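Local structure of VP5 (Halorubrum pleomorphic virus 2, 6QGI) at residues 1-13 and 370-382. The protein is a viral envelope protein that probably mediates fusion of the virus envelope with the membrane of its haloarchaeal host. Sequence-based numbering, arbitrary orientation.
Sequences IAPLVGVGLAAGA and LTSEPYSGTAVEL
Ile1 and Glu373 start the contact with a salt bridge: the amino group of Ile1, at the start of the chain, places N 2.9 Å from Glu373 OE2 and meets it from above the carboxylate plane. Glu373 reaches that far because CG is roughly anti to its backbone N (chi1 -155°) and the chain beyond is extended. The CG2 branch of Ile1 turns instead to the backbone, 3.4 Å from Ser376 N, and also touches Ser376 CB.

At Ala2 the two backbones are joined by a single beta bridge to Tyr375. Ala2 N donates to Pro374 O at 3.3 Å, and Ser376 N returns a bond to Ala2 O at 2.8 Å, which the Tyr375 CA also approaches as a CA-H...O contact. The methyl of Ala2 sits at the edge of the Tyr375 ring.

Leu4 N then donates to Ser376 OG in a nearly straight bond of 3.1 Å, so a side-chain hydroxyl continues the bonding beyond the bridge. Ser376 chi1 of 59° places OG between its own N and carbonyl carbon, facing that N-H. Leu4 CD1 packs 3.7 Å from Thr378 CG2 and also touches Tyr375 CB; both Leu4 and Thr378 rest on Val352 of strand 343-355.

One turn on, Val7 CG1 meets Tyr375 CE1 obliquely, while Gly8 CA lies over a ring face, 3.7 Å from the centroid and 15° off the normal, a CH-pi contact. Phe425 and Trp356 pack edge-to-face with the same ring.

The chemistry thus changes along the segment, from charge at the amino terminus through backbone and hydroxyl hydrogen bonds to apolar packing on Tyr375, which implies that the chain start is anchored to the loop leading into strand 378-384 by polar and apolar contacts together.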
loop_
_atom_site.group_PDB
_atom_site.type_symbol
_atom_site.label_atom_id
_atom_site.label_comp_id
_atom_site.label_asym_id
_atom_site.label_seq_id
_atom_site.Cartn_x
_atom_site.Cartn_y
_atom_site.Cartn_z
ATOM N N ILE A 1 -2.466 11.535 17.881
ATOM C CA ILE A 1 -2.612 10.077 17.898
ATOM C C ILE A 1 -1.673 9.427 16.851
ATOM O O ILE A 1 -1.482 9.962 15.752
ATOM C CB ILE A 1 -4.096 9.640 17.684
ATOM C CG1 ILE A 1 -5.014 10.123 18.826
ATOM C CG2 ILE A 1 -4.206 8.137 17.546
ATOM C CD1 ILE A 1 -6.535 10.156 18.445
ATOM N N ALA A 2 -1.114 8.256 17.210
ATOM C CA ALA A 2 -0.244 7.451 16.358
ATOM C C ALA A 2 -1.077 6.451 15.534
ATOM O O ALA A 2 -1.993 5.839 16.094
ATOM C CB ALA A 2 0.775 6.709 17.212
ATOM N N PRO A 3 -0.802 6.265 14.218
ATOM C CA PRO A 3 -1.590 5.285 13.442
ATOM C C PRO A 3 -1.313 3.844 13.897
ATOM O O PRO A 3 -0.152 3.463 14.067
ATOM C CB PRO A 3 -1.147 5.529 11.996
ATOM C CG PRO A 3 0.202 6.140 12.099
ATOM C CD PRO A 3 0.234 6.914 13.387
ATOM N N LEU A 4 -2.396 3.067 14.148
ATOM C CA LEU A 4 -2.382 1.668 14.603
ATOM C C LEU A 4 -1.553 0.776 13.674
ATOM O O LEU A 4 -0.715 0.020 14.151
ATOM C CB LEU A 4 -3.842 1.146 14.685
ATOM C CG LEU A 4 -4.089 -0.341 15.020
ATOM C CD1 LEU A 4 -3.631 -0.683 16.436
ATOM C CD2 LEU A 4 -5.548 -0.712 14.838
ATOM N N VAL A 5 -1.802 0.859 12.360
ATOM C CA VAL A 5 -1.103 0.072 11.349
ATOM C C VAL A 5 0.374 0.498 11.286
ATOM O O VAL A 5 1.259 -0.363 11.340
ATOM C CB VAL A 5 -1.812 0.190 9.975
ATOM C CG1 VAL A 5 -0.980 -0.428 8.853
ATOM C CG2 VAL A 5 -3.204 -0.430 10.025
ATOM N N GLY A 6 0.612 1.804 11.190
ATOM C CA GLY A 6 1.948 2.376 11.081
ATOM C C GLY A 6 2.866 2.205 12.272
ATOM O O GLY A 6 4.051 1.914 12.086
ATOM N N VAL A 7 2.340 2.393 13.496
ATOM C CA VAL A 7 3.145 2.321 14.717
ATOM C C VAL A 7 2.881 1.019 15.490
ATOM O O VAL A 7 3.837 0.290 15.787
ATOM C CB VAL A 7 2.937 3.568 15.618
ATOM C CG1 VAL A 7 3.816 3.506 16.863
ATOM C CG2 VAL A 7 3.190 4.860 14.841
ATOM N N GLY A 8 1.613 0.764 15.822
ATOM C CA GLY A 8 1.205 -0.406 16.595
ATOM C C GLY A 8 1.550 -1.737 15.965
ATOM O O GLY A 8 2.008 -2.647 16.656
ATOM N N LEU A 9 1.351 -1.855 14.647
ATOM C CA LEU A 9 1.619 -3.100 13.938
ATOM C C LEU A 9 2.923 -3.037 13.147
ATOM O O LEU A 9 3.329 -4.060 12.590
ATOM C CB LEU A 9 0.441 -3.463 13.009
ATOM C CG LEU A 9 -0.968 -3.461 13.635
ATOM C CD1 LEU A 9 -2.042 -3.503 12.570
ATOM C CD2 LEU A 9 -1.146 -4.591 14.649
ATOM N N ALA A 10 3.598 -1.855 13.122
ATOM C CA ALA A 10 4.846 -1.596 12.382
ATOM C C ALA A 10 4.669 -2.071 10.932
ATOM O O ALA A 10 5.538 -2.720 10.348
ATOM C CB ALA A 10 6.033 -2.282 13.061
ATOM N N ALA A 11 3.487 -1.767 10.381
ATOM C CA ALA A 11 3.042 -2.184 9.065
ATOM C C ALA A 11 2.689 -0.985 8.167
ATOM O O ALA A 11 2.928 0.167 8.535
ATOM C CB ALA A 11 1.832 -3.102 9.221
ATOM N N GLY A 12 2.162 -1.280 6.982
ATOM C CA GLY A 12 1.715 -0.283 6.021
ATOM C C GLY A 12 0.344 -0.634 5.493
ATOM O O GLY A 12 0.005 -1.815 5.401
ATOM N N ALA A 13 -0.468 0.381 5.166
ATOM C CA ALA A 13 -1.789 0.156 4.577
ATOM C C ALA A 13 -1.602 -0.390 3.152
ATOM O O ALA A 13 -0.568 -0.123 2.528
ATOM C CB ALA A 13 -2.591 1.447 4.573
ATOM N N LEU A 370 0.604 8.622 30.260
ATOM C CA LEU A 370 1.178 7.683 29.289
ATOM C C LEU A 370 2.470 8.263 28.727
ATOM O O LEU A 370 2.520 9.458 28.429
ATOM C CB LEU A 370 0.203 7.361 28.135
ATOM C CG LEU A 370 -1.161 6.734 28.458
ATOM C CD1 LEU A 370 -1.921 6.437 27.182
ATOM C CD2 LEU A 370 -1.034 5.461 29.289
ATOM N N THR A 371 3.507 7.428 28.586
ATOM C CA THR A 371 4.811 7.879 28.095
ATOM C C THR A 371 4.961 7.666 26.566
ATOM O O THR A 371 5.970 8.088 25.991
ATOM C CB THR A 371 5.942 7.231 28.901
ATOM O OG1 THR A 371 5.735 5.824 28.962
ATOM C CG2 THR A 371 6.047 7.796 30.314
ATOM N N SER A 372 3.943 7.064 25.912
ATOM C CA SER A 372 3.895 6.877 24.459
ATOM C C SER A 372 2.493 7.154 23.932
ATOM O O SER A 372 1.508 6.913 24.629
ATOM C CB SER A 372 4.348 5.480 24.046
ATOM O OG SER A 372 5.725 5.269 24.316
ATOM N N GLU A 373 2.419 7.673 22.693
ATOM C CA GLU A 373 1.194 8.036 21.983
ATOM C C GLU A 373 0.262 6.826 21.814
ATOM O O GLU A 373 0.700 5.807 21.276
ATOM C CB GLU A 373 1.551 8.624 20.606
ATOM C CG GLU A 373 0.501 9.555 20.023
ATOM C CD GLU A 373 1.000 10.548 18.986
ATOM O OE1 GLU A 373 2.099 10.339 18.420
ATOM O OE2 GLU A 373 0.284 11.544 18.739
ATOM N N PRO A 374 -1.015 6.906 22.268
ATOM C CA PRO A 374 -1.928 5.764 22.067
ATOM C C PRO A 374 -2.271 5.598 20.582
ATOM O O PRO A 374 -2.201 6.561 19.814
ATOM C CB PRO A 374 -3.149 6.122 22.918
ATOM C CG PRO A 374 -3.129 7.603 23.014
ATOM C CD PRO A 374 -1.696 8.042 22.926
ATOM N N TYR A 375 -2.597 4.372 20.172
ATOM C CA TYR A 375 -2.870 4.065 18.770
ATOM C C TYR A 375 -4.275 4.468 18.350
ATOM O O TYR A 375 -5.187 4.456 19.172
ATOM C CB TYR A 375 -2.631 2.573 18.487
ATOM C CG TYR A 375 -1.289 2.065 18.971
ATOM C CD1 TYR A 375 -0.111 2.743 18.670
ATOM C CD2 TYR A 375 -1.193 0.881 19.698
ATOM C CE1 TYR A 375 1.125 2.281 19.117
ATOM C CE2 TYR A 375 0.041 0.396 20.131
ATOM C CZ TYR A 375 1.197 1.103 19.841
ATOM O OH TYR A 375 2.415 0.635 20.267
ATOM N N SER A 376 -4.444 4.824 17.057
ATOM C CA SER A 376 -5.730 5.230 16.481
ATOM C C SER A 376 -6.707 4.066 16.452
ATOM O O SER A 376 -6.317 2.926 16.186
ATOM C CB SER A 376 -5.545 5.803 15.080
ATOM O OG SER A 376 -4.948 4.863 14.200
ATOM N N GLY A 377 -7.959 4.367 16.768
ATOM C CA GLY A 377 -9.038 3.390 16.816
ATOM C C GLY A 377 -8.943 2.413 17.972
ATOM O O GLY A 377 -9.674 1.420 17.990
ATOM N N THR A 378 -8.034 2.678 18.939
ATOM C CA THR A 378 -7.837 1.841 20.126
ATOM C C THR A 378 -8.101 2.659 21.405
ATOM O O THR A 378 -8.327 3.870 21.341
ATOM C CB THR A 378 -6.435 1.171 20.157
ATOM O OG1 THR A 378 -5.419 2.130 20.439
ATOM C CG2 THR A 378 -6.108 0.389 18.897
ATOM N N ALA A 379 -8.100 1.972 22.556
ATOM C CA ALA A 379 -8.299 2.532 23.891
ATOM C C ALA A 379 -7.355 1.863 24.876
ATOM O O ALA A 379 -7.165 0.648 24.804
ATOM C CB ALA A 379 -9.742 2.345 24.337
ATOM N N VAL A 380 -6.748 2.645 25.777
ATOM C CA VAL A 380 -5.841 2.092 26.785
ATOM C C VAL A 380 -6.687 1.764 28.024
ATOM O O VAL A 380 -7.328 2.651 28.590
ATOM C CB VAL A 380 -4.615 3.000 27.095
ATOM C CG1 VAL A 380 -3.672 2.337 28.098
ATOM C CG2 VAL A 380 -3.858 3.363 25.817
ATOM N N GLU A 381 -6.739 0.469 28.376
ATOM C CA GLU A 381 -7.480 -0.085 29.507
ATOM C C GLU A 381 -6.521 -0.275 30.673
ATOM O O GLU A 381 -5.684 -1.183 30.659
ATOM C CB GLU A 381 -8.155 -1.408 29.109
ATOM C CG GLU A 381 -9.418 -1.709 29.888
ATOM C CD GLU A 381 -9.942 -3.114 29.675
ATOM O OE1 GLU A 381 -9.462 -4.038 30.370
ATOM O OE2 GLU A 381 -10.831 -3.293 28.812
ATOM N N LEU A 382 -6.613 0.613 31.661
ATOM C CA LEU A 382 -5.725 0.595 32.813
ATOM C C LEU A 382 -6.355 -0.070 34.019
ATOM O O LEU A 382 -7.527 0.157 34.321
ATOM C CB LEU A 382 -5.274 2.013 33.169
ATOM C CG LEU A 382 -4.530 2.752 32.067
ATOM C CD1 LEU A 382 -4.490 4.207 32.338
ATOM C CD2 LEU A 382 -3.147 2.202 31.862
#